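Local coordinates for protein exopolygalacturonase (Yersinia enterocolitica, PDB 2UVF) that hydrolyses the polygalacturonate of pectin as a family 28 exo-acting glycosidase, probably working from chain ends and releasing digalacturonic acid in the periplasm, at residues 383-386 with 392-395; 405-410 with 422-427; 436-441 with 449-454; 463-468 with 478-483. All coordinates share one frame; numbering follows the deposited sequence. Where two conformers were deposited one is given.

All four interactions are buried and apolar, joining the same facing walls of one right-handed parallel beta-helix at successive coils; none is a surface contact. Strands 383-386, 405-408, 438-441 and 463-470 run side by side in one wall, and strands 391-394, 421-427, 448-459 and 476-490 in the other. Interactions 1 and 2 put a phenylalanine of the first wall against aliphatic groups of the second. Interaction 3 is wholly aliphatic, and interaction 4 reverses the roles, its ring coming from the second wall. Neighbouring interactions touch through probable backbone hydrogen bonds. Away from the core, Glu384, Asn406, Ala408, Gly441 and Lys468 belong to the glycan pocket.

Interaction 1 of 4, residues 383-386 with 392-395; sequences IEFG and MVFN. With ADA (alpha-D-galactopyranuronic acid), chain C.
Phe385 and Ile383 press on Val393 inside a parallel beta-helix, the fold of family 28 glycoside hydrolases, where strand 383-386 faces strand 392-394 across the hydrophobic interior. The backbones stand well apart, Ile383 CA lying 9.2 Å from Val393 CA, and side chains alone bridge the distance. Along Phe385, the CB points toward the opposite strand, and a chi1 of -70° puts CG beside the backbone N. From there the ring runs inward. One face carries Ile383 CG2 from its own strand, 3.7 Å above the plane and displaced toward the rim. On another side Phe385 CD2 packs against Phe407 CE1 of the next coil. At the far end CE2 and CZ straddle a single methyl, Val393 CG2, which sits at the edge in the ring plane. The same methyl, Val393 CG2, meets Ile383 CD1 at 3.9 Å, those two side chains reaching tip to tip, so one branch of Val393 fills the angle between two neighbours. Glu384, between them in sequence, turns out of the core and approaches the bound galacturonate, whose hydrogen bonds come from His355, Arg240 and Asn406. With its side chain extended, Glu384 CD comes to 3.3 Å from ADA O3. Back in the core, Phe385 CE2 and Phe385 CZ each lie 3.6 Å from Val393 CG2.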
loop_
_atom_site.group_PDB
_atom_site.type_symbol
_atom_site.label_atom_id
_atom_site.label_comp_id
_atom_site.label_asym_id
_atom_site.label_seq_id
_atom_site.Cartn_x
_atom_site.Cartn_y
_atom_site.Cartn_z
ATOM N N ILE A 383 -1.542 3.510 -0.452
ATOM C CA ILE A 383 -0.133 3.821 -0.635
ATOM C C ILE A 383 0.246 3.581 -2.086
ATOM O O ILE A 383 0.021 2.488 -2.620
ATOM C CB ILE A 383 0.807 2.995 0.308
ATOM C CG1 ILE A 383 0.403 3.142 1.794
ATOM C CG2 ILE A 383 2.279 3.428 0.094
ATOM C CD1 ILE A 383 1.091 2.187 2.772
ATOM N N GLU A 384 0.797 4.612 -2.730
ATOM C CA GLU A 384 1.440 4.446 -4.035
ATOM C C GLU A 384 2.933 4.246 -3.872
ATOM O O GLU A 384 3.568 5.002 -3.146
ATOM C CB GLU A 384 1.210 5.662 -4.937
ATOM C CG GLU A 384 -0.199 5.832 -5.369
ATOM C CD GLU A 384 -0.382 7.001 -6.280
ATOM O OE1 GLU A 384 0.597 7.719 -6.561
ATOM O OE2 GLU A 384 -1.514 7.195 -6.731
ATOM N N PHE A 385 3.471 3.219 -4.538
ATOM C CA PHE A 385 4.905 3.037 -4.682
ATOM C C PHE A 385 5.261 3.288 -6.162
ATOM O O PHE A 385 4.744 2.623 -7.063
ATOM C CB PHE A 385 5.354 1.652 -4.201
ATOM C CG PHE A 385 5.260 1.450 -2.704
ATOM C CD1 PHE A 385 6.075 2.175 -1.833
ATOM C CD2 PHE A 385 4.364 0.514 -2.165
ATOM C CE1 PHE A 385 5.992 1.999 -0.442
ATOM C CE2 PHE A 385 4.275 0.324 -0.780
ATOM C CZ PHE A 385 5.096 1.069 0.083
ATOM N N GLY A 386 6.109 4.288 -6.406
ATOM C CA GLY A 386 6.425 4.716 -7.769
ATOM C C GLY A 386 7.911 4.789 -8.058
ATOM O O GLY A 386 8.626 5.620 -7.479
ATOM N N MET A 392 8.225 -1.969 2.066
ATOM C CA MET A 392 7.640 -2.937 2.988
ATOM C C MET A 392 6.405 -2.325 3.610
ATOM O O MET A 392 6.447 -1.180 4.013
ATOM C CB MET A 392 8.648 -3.232 4.085
ATOM C CG MET A 392 8.422 -4.501 4.809
ATOM S SD MET A 392 9.462 -4.491 6.280
ATOM C CE MET A 392 11.090 -4.805 5.590
ATOM N N VAL A 393 5.304 -3.077 3.622
ATOM C CA VAL A 393 4.072 -2.670 4.277
ATOM C C VAL A 393 3.532 -3.820 5.136
ATOM O O VAL A 393 3.184 -4.889 4.626
ATOM C CB VAL A 393 3.003 -2.244 3.233
ATOM C CG1 VAL A 393 1.641 -2.035 3.883
ATOM C CG2 VAL A 393 3.420 -0.981 2.495
ATOM N N PHE A 394 3.441 -3.588 6.444
ATOM C CA PHE A 394 2.877 -4.574 7.348
ATOM C C PHE A 394 2.033 -3.936 8.444
ATOM O O PHE A 394 2.206 -2.755 8.756
ATOM C CB PHE A 394 3.972 -5.487 7.927
ATOM C CG PHE A 394 4.965 -4.803 8.852
ATOM C CD1 PHE A 394 4.875 -4.983 10.226
ATOM C CD2 PHE A 394 6.052 -4.081 8.338
ATOM C CE1 PHE A 394 5.809 -4.416 11.093
ATOM C CE2 PHE A 394 7.001 -3.498 9.196
ATOM C CZ PHE A 394 6.872 -3.660 10.573
ATOM N N ASN A 395 1.106 -4.724 8.986
ATOM C CA ASN A 395 0.165 -4.293 10.031
ATOM C C ASN A 395 -0.767 -3.150 9.680
ATOM O O ASN A 395 -1.381 -2.565 10.565
ATOM C CB ASN A 395 0.891 -3.993 11.354
ATOM C CG ASN A 395 1.573 -5.216 11.918
ATOM O OD1 ASN A 395 1.507 -6.322 11.333
ATOM N ND2 ASN A 395 2.281 -5.026 13.032
HETATM C C1 ADA C . -2.163 5.762 -11.940
HETATM C C2 ADA C . -1.056 5.053 -11.134
HETATM C C3 ADA C . -0.973 5.737 -9.755
HETATM C C4 ADA C . -0.656 7.255 -9.926
HETATM C C5 ADA C . -1.743 7.917 -10.801
HETATM C C6 ADA C . -1.610 9.429 -11.130
HETATM O O2 ADA C . -1.309 3.639 -11.022
HETATM O O3 ADA C . -0.020 5.084 -8.921
HETATM O O4 ADA C . 0.640 7.459 -10.500
HETATM O O5 ADA C . -1.907 7.198 -12.062
HETATM O O6B ADA C . -1.754 9.750 -12.330
HETATM O O6A ADA C . -1.385 10.240 -10.199
#

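Interaction 2 of 4, residues 405-410 with 422-427; sequences INFAAG and KGAWLF. With ADA (alpha-D-galactopyranuronic acid), chain C.
A chi1 of -61° sets CG of Phe407 beside its backbone N and sends the ring across the core, while Leu426, with its CG likewise beside the N (chi1 -52°), brings both methyls to meet it from the opposite direction. Leu426 CD2 lies at the ring edge, near its plane, 3.8 Å from Phe407 CZ. Ala424, two residues earlier on the same strand, adds its CB, with Ala424 CB 3.5 Å from Phe407 CE1 and equally close to CZ, approaching the ring obliquely. Both groups close on the end of the ring at CE1 and CZ. Two residues before Phe407, the Ile405 side chain runs past that of Leu426 in the opposite direction, Ile405 CD1 lying 4.1 Å from Leu426 CD1. Strands 405-408 and 422-427 are nearly antiparallel in direction, with axes 10.3 Å apart, and belong to facing walls of the beta-helix. Asn406 leaves strand 405-408 on the side away from the core, toward the sugar. Asn406 OD1 accepts a hydrogen bond from ADA O3 at 2.7 Å; ADA O2 is also near, 3.0 Å from Asn406 OD1, but that bond is not settled. A weak hydrogen bond from Asn406 ND2 to Asp403 is consistent with the amide oxygen facing the ligand. The strand thus has two chemistries: an inner side that is apolar, and an outer side where Asn406 OD1 meets the O3 hydroxyl as a neutral acceptor.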
loop_
_atom_site.group_PDB
_atom_site.type_symbol
_atom_site.label_atom_id
_atom_site.label_comp_id
_atom_site.label_asym_id
_atom_site.label_seq_id
_atom_site.Cartn_x
_atom_site.Cartn_y
_atom_site.Cartn_z
ATOM N N ILE A 405 -2.840 -0.881 -2.198
ATOM C CA ILE A 405 -1.424 -0.695 -2.468
ATOM C C ILE A 405 -1.253 -0.739 -3.982
ATOM O O ILE A 405 -1.666 -1.698 -4.646
ATOM C CB ILE A 405 -0.504 -1.735 -1.752
ATOM C CG1 ILE A 405 -0.713 -1.691 -0.236
ATOM C CG2 ILE A 405 0.988 -1.510 -2.110
ATOM C CD1 ILE A 405 -0.200 -2.939 0.478
ATOM N N ASN A 406 -0.692 0.341 -4.521
ATOM C CA ASN A 406 -0.478 0.442 -5.949
ATOM C C ASN A 406 1.008 0.529 -6.257
ATOM O O ASN A 406 1.755 1.183 -5.531
ATOM C CB ASN A 406 -1.186 1.688 -6.489
ATOM C CG ASN A 406 -1.048 1.818 -7.985
ATOM O OD1 ASN A 406 -0.137 2.471 -8.485
ATOM N ND2 ASN A 406 -1.936 1.176 -8.705
ATOM N N PHE A 407 1.433 -0.128 -7.330
ATOM C CA PHE A 407 2.830 -0.007 -7.808
ATOM C C PHE A 407 2.861 0.597 -9.185
ATOM O O PHE A 407 2.143 0.163 -10.067
ATOM C CB PHE A 407 3.547 -1.352 -7.808
ATOM C CG PHE A 407 3.634 -1.971 -6.455
ATOM C CD1 PHE A 407 4.610 -1.565 -5.558
ATOM C CD2 PHE A 407 2.720 -2.961 -6.071
ATOM C CE1 PHE A 407 4.681 -2.141 -4.301
ATOM C CE2 PHE A 407 2.790 -3.537 -4.818
ATOM C CZ PHE A 407 3.765 -3.118 -3.921
ATOM N N ALA A 408 3.680 1.621 -9.349
ATOM C CA ALA A 408 3.778 2.337 -10.616
ATOM C C ALA A 408 5.244 2.390 -11.072
ATOM O O ALA A 408 6.146 2.511 -10.246
ATOM C CB ALA A 408 3.238 3.738 -10.458
ATOM N N ALA A 409 5.465 2.337 -12.385
ATOM C CA ALA A 409 6.827 2.406 -12.921
ATOM C C ALA A 409 7.000 3.308 -14.165
ATOM O O ALA A 409 7.995 3.205 -14.887
ATOM C CB ALA A 409 7.359 1.022 -13.162
ATOM N N GLY A 410 6.052 4.217 -14.379
ATOM C CA GLY A 410 6.131 5.167 -15.480
ATOM C C GLY A 410 5.334 4.678 -16.672
ATOM O O GLY A 410 4.709 3.618 -16.626
ATOM N N LYS A 422 11.142 -1.896 -7.927
ATOM C CA LYS A 422 11.787 -3.186 -7.628
ATOM C C LYS A 422 11.904 -3.496 -6.130
ATOM O O LYS A 422 12.560 -2.771 -5.391
ATOM C CB LYS A 422 13.181 -3.254 -8.310
ATOM C CG LYS A 422 14.020 -4.488 -7.972
ATOM C CD LYS A 422 15.382 -4.543 -8.700
ATOM C CE LYS A 422 16.218 -5.699 -8.097
ATOM N NZ LYS A 422 17.692 -5.748 -8.473
ATOM N N GLY A 423 11.274 -4.577 -5.683
ATOM C CA GLY A 423 11.386 -5.005 -4.276
ATOM C C GLY A 423 10.296 -4.531 -3.324
ATOM O O GLY A 423 10.437 -3.495 -2.657
ATOM N N ALA A 424 9.207 -5.298 -3.237
ATOM C CA ALA A 424 8.106 -4.963 -2.309
ATOM C C ALA A 424 7.727 -6.162 -1.426
ATOM O O ALA A 424 7.616 -7.273 -1.895
ATOM C CB ALA A 424 6.909 -4.492 -3.083
ATOM N N TRP A 425 7.512 -5.935 -0.147
ATOM C CA TRP A 425 7.130 -7.048 0.707
ATOM C C TRP A 425 5.896 -6.630 1.496
ATOM O O TRP A 425 5.918 -5.692 2.280
ATOM C CB TRP A 425 8.340 -7.498 1.533
ATOM C CG TRP A 425 8.194 -8.678 2.434
ATOM C CD1 TRP A 425 7.318 -9.720 2.332
ATOM C CD2 TRP A 425 8.983 -8.926 3.598
ATOM N NE1 TRP A 425 7.500 -10.603 3.384
ATOM C CE2 TRP A 425 8.532 -10.142 4.165
ATOM C CE3 TRP A 425 10.039 -8.236 4.219
ATOM C CZ2 TRP A 425 9.103 -10.683 5.319
ATOM C CZ3 TRP A 425 10.607 -8.777 5.371
ATOM C CH2 TRP A 425 10.139 -9.994 5.905
ATOM N N LEU A 426 4.783 -7.276 1.203
ATOM C CA LEU A 426 3.503 -6.816 1.769
ATOM C C LEU A 426 2.923 -7.924 2.631
ATOM O O LEU A 426 2.438 -8.905 2.106
ATOM C CB LEU A 426 2.521 -6.403 0.648
ATOM C CG LEU A 426 2.922 -5.396 -0.465
ATOM C CD1 LEU A 426 3.657 -4.164 0.085
ATOM C CD2 LEU A 426 3.738 -6.056 -1.561
ATOM N N PHE A 427 2.996 -7.769 3.954
ATOM C CA PHE A 427 2.604 -8.838 4.872
ATOM C C PHE A 427 1.821 -8.366 6.108
ATOM O O PHE A 427 1.954 -7.232 6.530
ATOM C CB PHE A 427 3.826 -9.713 5.256
ATOM C CG PHE A 427 4.922 -8.977 6.017
ATOM C CD1 PHE A 427 4.971 -9.023 7.412
ATOM C CD2 PHE A 427 5.919 -8.271 5.339
ATOM C CE1 PHE A 427 5.984 -8.365 8.138
ATOM C CE2 PHE A 427 6.938 -7.595 6.045
ATOM C CZ PHE A 427 6.969 -7.643 7.444
HETATM C C1 ADA C . -2.163 5.762 -11.940
HETATM C C2 ADA C . -1.056 5.053 -11.134
HETATM C C3 ADA C . -0.973 5.737 -9.755
HETATM C C4 ADA C . -0.656 7.255 -9.926
HETATM C C5 ADA C . -1.743 7.917 -10.801
HETATM C C6 ADA C . -1.610 9.429 -11.130
HETATM O O2 ADA C . -1.309 3.639 -11.022
HETATM O O3 ADA C . -0.020 5.084 -8.921
HETATM O O4 ADA C . 0.640 7.459 -10.500
HETATM O O5 ADA C . -1.907 7.198 -12.062
HETATM O O6B ADA C . -1.754 9.750 -12.330
HETATM O O6A ADA C . -1.385 10.240 -10.199
#

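Interaction 3 of 4, residues 436-441 with 449-454; sequences GAIVTG and EDILAE
Ile438 and Ala453 mark the nearest approach of the two backbones, their CA atoms 7.6 Å apart, a distance spanned by side chains of facing strands without backbone pairing. Ile438 does most of the work. With CG1 beside its backbone N (chi1 -53°), that arm is carried to the alanine: Ile438 CG1 lies 3.7 Å from Ala453 CB, and the chain then bends so that Ile438 CD1 stays 4.0 Å from Ala453 CB. The other branch, CG2, points across the core toward Ile451, where the two CG2 methyls of Ile438 and Ile451 come no closer than 4.5 Å, a looser touch. The single methyl of Ala453 meets both CG1 and CD1 of Ile438, and its small size fits the short spacing of the backbones. At the end of strand 438-441 a cis peptide precedes Gly441, a glycan-pocket residue whose carbonyl makes a weak hydrogen bond to a bound galacturonate. Within the beta-helix this layer is sandwiched between coils: Ile438 also packs on Ile405 of strand 405-408 and on Leu465 of strand 463-470, while Ile451 touches Ala424 of strand 421-427 and Val480 of strand 476-490.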
loop_
_atom_site.group_PDB
_atom_site.type_symbol
_atom_site.label_atom_id
_atom_site.label_comp_id
_atom_site.label_asym_id
_atom_site.label_seq_id
_atom_site.Cartn_x
_atom_site.Cartn_y
_atom_site.Cartn_z
ATOM N N GLY A 436 -8.368 -2.812 -5.112
ATOM C CA GLY A 436 -7.533 -3.984 -5.252
ATOM C C GLY A 436 -6.504 -3.968 -4.154
ATOM O O GLY A 436 -5.908 -2.940 -3.887
ATOM N N ALA A 437 -6.317 -5.102 -3.498
ATOM C CA ALA A 437 -5.350 -5.198 -2.406
ATOM C C ALA A 437 -3.951 -4.905 -2.926
ATOM O O ALA A 437 -3.261 -4.016 -2.415
ATOM C CB ALA A 437 -5.395 -6.578 -1.764
ATOM N N ILE A 438 -3.548 -5.677 -3.936
ATOM C CA ILE A 438 -2.221 -5.567 -4.529
ATOM C C ILE A 438 -2.399 -5.268 -6.004
ATOM O O ILE A 438 -2.949 -6.081 -6.740
ATOM C CB ILE A 438 -1.377 -6.855 -4.291
ATOM C CG1 ILE A 438 -1.349 -7.220 -2.788
ATOM C CG2 ILE A 438 0.037 -6.747 -4.936
ATOM C CD1 ILE A 438 -0.650 -6.198 -1.893
ATOM N N VAL A 439 -1.963 -4.074 -6.406
ATOM C CA VAL A 439 -2.190 -3.574 -7.750
ATOM C C VAL A 439 -0.872 -3.223 -8.430
ATOM O O VAL A 439 -0.137 -2.375 -7.936
ATOM C CB VAL A 439 -3.127 -2.342 -7.756
ATOM C CG1 VAL A 439 -3.459 -1.943 -9.208
ATOM C CG2 VAL A 439 -4.387 -2.651 -6.969
ATOM N N THR A 440 -0.580 -3.903 -9.544
ATOM C CA THR A 440 0.589 -3.623 -10.392
ATOM C C THR A 440 0.160 -3.293 -11.843
ATOM O O THR A 440 -0.230 -4.191 -12.559
ATOM C CB THR A 440 1.532 -4.877 -10.502
ATOM O OG1 THR A 440 0.882 -5.885 -11.277
ATOM C CG2 THR A 440 1.890 -5.486 -9.163
ATOM N N GLY A 441 0.122 -2.047 -12.305
ATOM C CA GLY A 441 -0.255 -0.860 -11.569
ATOM C C GLY A 441 -1.001 -0.049 -12.616
ATOM O O GLY A 441 -1.696 0.892 -12.292
ATOM N N GLU A 449 8.545 -5.192 -10.349
ATOM C CA GLU A 449 9.171 -6.492 -10.169
ATOM C C GLU A 449 9.578 -6.802 -8.729
ATOM O O GLU A 449 9.781 -5.898 -7.918
ATOM C CB GLU A 449 10.397 -6.589 -11.086
ATOM C CG GLU A 449 11.530 -5.647 -10.685
ATOM C CD GLU A 449 12.577 -5.449 -11.778
ATOM O OE1 GLU A 449 12.367 -5.906 -12.930
ATOM O OE2 GLU A 449 13.605 -4.824 -11.462
ATOM N N ASP A 450 9.721 -8.101 -8.455
ATOM C CA ASP A 450 10.171 -8.612 -7.164
ATOM C C ASP A 450 9.204 -8.207 -6.059
ATOM O O ASP A 450 9.618 -7.623 -5.065
ATOM C CB ASP A 450 11.596 -8.138 -6.805
ATOM C CG ASP A 450 12.634 -8.375 -7.924
ATOM O OD1 ASP A 450 12.397 -9.163 -8.880
ATOM O OD2 ASP A 450 13.731 -7.757 -7.809
ATOM N N ILE A 451 7.931 -8.549 -6.250
ATOM C CA ILE A 451 6.830 -8.196 -5.348
ATOM C C ILE A 451 6.352 -9.459 -4.619
ATOM O O ILE A 451 5.960 -10.435 -5.262
ATOM C CB ILE A 451 5.605 -7.581 -6.140
ATOM C CG1 ILE A 451 6.014 -6.478 -7.153
ATOM C CG2 ILE A 451 4.507 -7.099 -5.206
ATOM C CD1 ILE A 451 6.743 -5.227 -6.568
ATOM N N LEU A 452 6.371 -9.431 -3.283
ATOM C CA LEU A 452 5.849 -10.550 -2.461
ATOM C C LEU A 452 4.738 -10.149 -1.465
ATOM O O LEU A 452 4.986 -9.443 -0.489
ATOM C CB LEU A 452 6.997 -11.326 -1.754
ATOM C CG LEU A 452 6.606 -12.469 -0.794
ATOM C CD1 LEU A 452 5.807 -13.568 -1.491
ATOM C CD2 LEU A 452 7.806 -13.062 -0.075
ATOM N N ALA A 453 3.518 -10.621 -1.718
ATOM C CA ALA A 453 2.367 -10.347 -0.847
ATOM C C ALA A 453 1.900 -11.631 -0.111
ATOM O O ALA A 453 1.237 -12.499 -0.691
ATOM C CB ALA A 453 1.217 -9.708 -1.660
ATOM N N GLU A 454 2.254 -11.740 1.171
ATOM C CA GLU A 454 1.982 -12.963 1.941
ATOM C C GLU A 454 1.376 -12.660 3.284
ATOM O O GLU A 454 1.679 -11.653 3.893
ATOM C CB GLU A 454 3.261 -13.796 2.137
ATOM C CG GLU A 454 4.448 -13.014 2.721
ATOM C CD GLU A 454 5.640 -13.894 3.003
ATOM O OE1 GLU A 454 5.544 -15.113 2.737
ATOM O OE2 GLU A 454 6.673 -13.369 3.486
#

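Interaction 4 of 4, residues 463-468 with 478-483; sequences IGLRAK and RNVTFR
The Phe482 ring carries Leu465 on one face: Leu465 CB stands 4.2 Å from the ring centroid and 25° off the normal, a CH-pi contact displaced toward the rim. The carbonyl of Gly464 comes at the ring obliquely, with Gly464 O 3.7 Å from Phe482 CE1, and the glycine backbone also lies close to the ring tip, Gly464 CA being 4.1 Å from Phe482 CZ. Phe482 owes this place to a CG trans to the backbone N (chi1 -175°), which brings the ring against the bend at Gly464 and Leu465. Leu465 slides past it in the opposite direction. Its CD2 reaches back to the stem of the aromatic side chain, Leu465 CD2 being 3.6 Å from Phe482 CB, while the other methyl crosses to Val480, with Leu465 CD1 4.2 Å from Val480 CG1. These residues line the interior of the parallel beta-helix at one of its corners: the chain turns at Gly464 and Leu465, and segment 478-483 lies across from it. In the neighbouring coils, Phe482 touches Met458 and Leu524, and Leu465 packs on Met495. Arg478, before the corner at Asn479, and Arg483, after it, form salt bridges through their NE atoms with Glu449 and Glu454 of the preceding coil. Lys468, at the far end of 463-468, touches a bound galacturonate.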
loop_
_atom_site.group_PDB
_atom_site.type_symbol
_atom_site.label_atom_id
_atom_site.label_comp_id
_atom_site.label_asym_id
_atom_site.label_seq_id
_atom_site.Cartn_x
_atom_site.Cartn_y
_atom_site.Cartn_z
ATOM N N ILE A 463 -10.690 -6.739 -5.428
ATOM C CA ILE A 463 -9.826 -7.666 -6.131
ATOM C C ILE A 463 -8.664 -7.981 -5.201
ATOM O O ILE A 463 -8.224 -7.110 -4.467
ATOM C CB ILE A 463 -9.359 -7.065 -7.538
ATOM C CG1 ILE A 463 -10.572 -6.839 -8.455
ATOM C CG2 ILE A 463 -8.353 -7.975 -8.239
ATOM C CD1 ILE A 463 -10.336 -5.964 -9.692
ATOM N N GLY A 464 -8.182 -9.224 -5.213
ATOM C CA GLY A 464 -6.942 -9.559 -4.500
ATOM C C GLY A 464 -5.689 -9.065 -5.223
ATOM O O GLY A 464 -4.958 -8.218 -4.731
ATOM N N LEU A 465 -5.443 -9.603 -6.404
ATOM C CA LEU A 465 -4.272 -9.259 -7.167
ATOM C C LEU A 465 -4.742 -8.705 -8.496
ATOM O O LEU A 465 -5.450 -9.385 -9.247
ATOM C CB LEU A 465 -3.353 -10.476 -7.340
ATOM C CG LEU A 465 -2.094 -10.318 -8.189
ATOM C CD1 LEU A 465 -1.214 -9.180 -7.707
ATOM C CD2 LEU A 465 -1.303 -11.637 -8.211
ATOM N N ARG A 466 -4.381 -7.453 -8.774
ATOM C CA ARG A 466 -4.799 -6.757 -9.993
ATOM C C ARG A 466 -3.577 -6.269 -10.775
ATOM O O ARG A 466 -2.801 -5.464 -10.284
ATOM C CB ARG A 466 -5.754 -5.588 -9.659
ATOM C CG ARG A 466 -6.128 -4.638 -10.834
ATOM C CD ARG A 466 -6.918 -5.318 -11.963
ATOM N NE ARG A 466 -7.891 -4.408 -12.583
ATOM C CZ ARG A 466 -8.246 -4.424 -13.870
ATOM N NH1 ARG A 466 -7.691 -5.287 -14.714
ATOM N NH2 ARG A 466 -9.144 -3.554 -14.323
ATOM N N ALA A 467 -3.418 -6.792 -11.986
ATOM C CA ALA A 467 -2.283 -6.475 -12.864
ATOM C C ALA A 467 -2.850 -5.925 -14.150
ATOM O O ALA A 467 -3.501 -6.643 -14.922
ATOM C CB ALA A 467 -1.367 -7.709 -13.127
ATOM N N LYS A 468 -2.628 -4.632 -14.351
ATOM C CA LYS A 468 -3.205 -3.881 -15.473
ATOM C C LYS A 468 -2.119 -3.155 -16.250
ATOM O O LYS A 468 -1.190 -2.618 -15.660
ATOM C CB LYS A 468 -4.278 -2.887 -14.979
ATOM C CG LYS A 468 -4.212 -2.591 -13.474
ATOM C CD LYS A 468 -4.368 -1.111 -13.128
ATOM C CE LYS A 468 -5.766 -0.723 -12.698
ATOM N NZ LYS A 468 -5.711 0.482 -11.790
ATOM N N ARG A 478 6.787 -8.445 -13.472
ATOM C CA ARG A 478 7.394 -9.755 -13.455
ATOM C C ARG A 478 7.795 -10.101 -12.037
ATOM O O ARG A 478 7.944 -9.216 -11.189
ATOM C CB ARG A 478 8.612 -9.817 -14.390
ATOM C CG ARG A 478 9.753 -8.851 -14.085
ATOM C CD ARG A 478 10.707 -8.801 -15.293
ATOM N NE ARG A 478 11.766 -7.790 -15.192
ATOM C CZ ARG A 478 12.460 -7.333 -16.238
ATOM N NH1 ARG A 478 12.223 -7.786 -17.469
ATOM N NH2 ARG A 478 13.391 -6.403 -16.060
ATOM N N ASN A 479 7.972 -11.397 -11.797
ATOM C CA ASN A 479 8.313 -11.926 -10.479
ATOM C C ASN A 479 7.436 -11.363 -9.343
ATOM O O ASN A 479 7.924 -10.765 -8.389
ATOM C CB ASN A 479 9.810 -11.804 -10.206
ATOM C CG ASN A 479 10.219 -12.534 -8.955
ATOM O OD1 ASN A 479 9.609 -13.549 -8.590
ATOM N ND2 ASN A 479 11.230 -12.013 -8.261
ATOM N N VAL A 480 6.131 -11.573 -9.489
ATOM C CA VAL A 480 5.119 -11.152 -8.516
ATOM C C VAL A 480 4.536 -12.422 -7.878
ATOM O O VAL A 480 4.063 -13.310 -8.590
ATOM C CB VAL A 480 3.998 -10.296 -9.206
ATOM C CG1 VAL A 480 2.772 -10.170 -8.323
ATOM C CG2 VAL A 480 4.515 -8.903 -9.609
ATOM N N THR A 481 4.618 -12.511 -6.546
ATOM C CA THR A 481 4.111 -13.662 -5.786
ATOM C C THR A 481 2.987 -13.226 -4.867
ATOM O O THR A 481 3.124 -12.264 -4.116
ATOM C CB THR A 481 5.225 -14.403 -4.958
ATOM O OG1 THR A 481 6.182 -14.977 -5.850
ATOM C CG2 THR A 481 4.637 -15.541 -4.115
ATOM N N PHE A 482 1.884 -13.957 -4.927
ATOM C CA PHE A 482 0.715 -13.671 -4.121
ATOM C C PHE A 482 0.320 -14.970 -3.429
ATOM O O PHE A 482 -0.284 -15.844 -4.029
ATOM C CB PHE A 482 -0.406 -13.141 -5.024
ATOM C CG PHE A 482 -1.632 -12.695 -4.288
ATOM C CD1 PHE A 482 -1.811 -11.347 -3.964
ATOM C CD2 PHE A 482 -2.617 -13.611 -3.926
ATOM C CE1 PHE A 482 -2.954 -10.933 -3.310
ATOM C CE2 PHE A 482 -3.749 -13.193 -3.277
ATOM C CZ PHE A 482 -3.918 -11.850 -2.964
ATOM N N ARG A 483 0.664 -15.082 -2.149
ATOM C CA ARG A 483 0.585 -16.369 -1.453
ATOM C C ARG A 483 0.155 -16.262 0.008
ATOM O O ARG A 483 0.278 -15.216 0.616
ATOM C CB ARG A 483 1.936 -17.117 -1.554
ATOM C CG ARG A 483 3.060 -16.514 -0.760
ATOM C CD ARG A 483 4.229 -17.458 -0.708
ATOM N NE ARG A 483 5.300 -16.987 0.160
ATOM C CZ ARG A 483 6.593 -17.286 -0.003
ATOM N NH1 ARG A 483 6.988 -18.041 -1.028
ATOM N NH2 ARG A 483 7.491 -16.807 0.843
#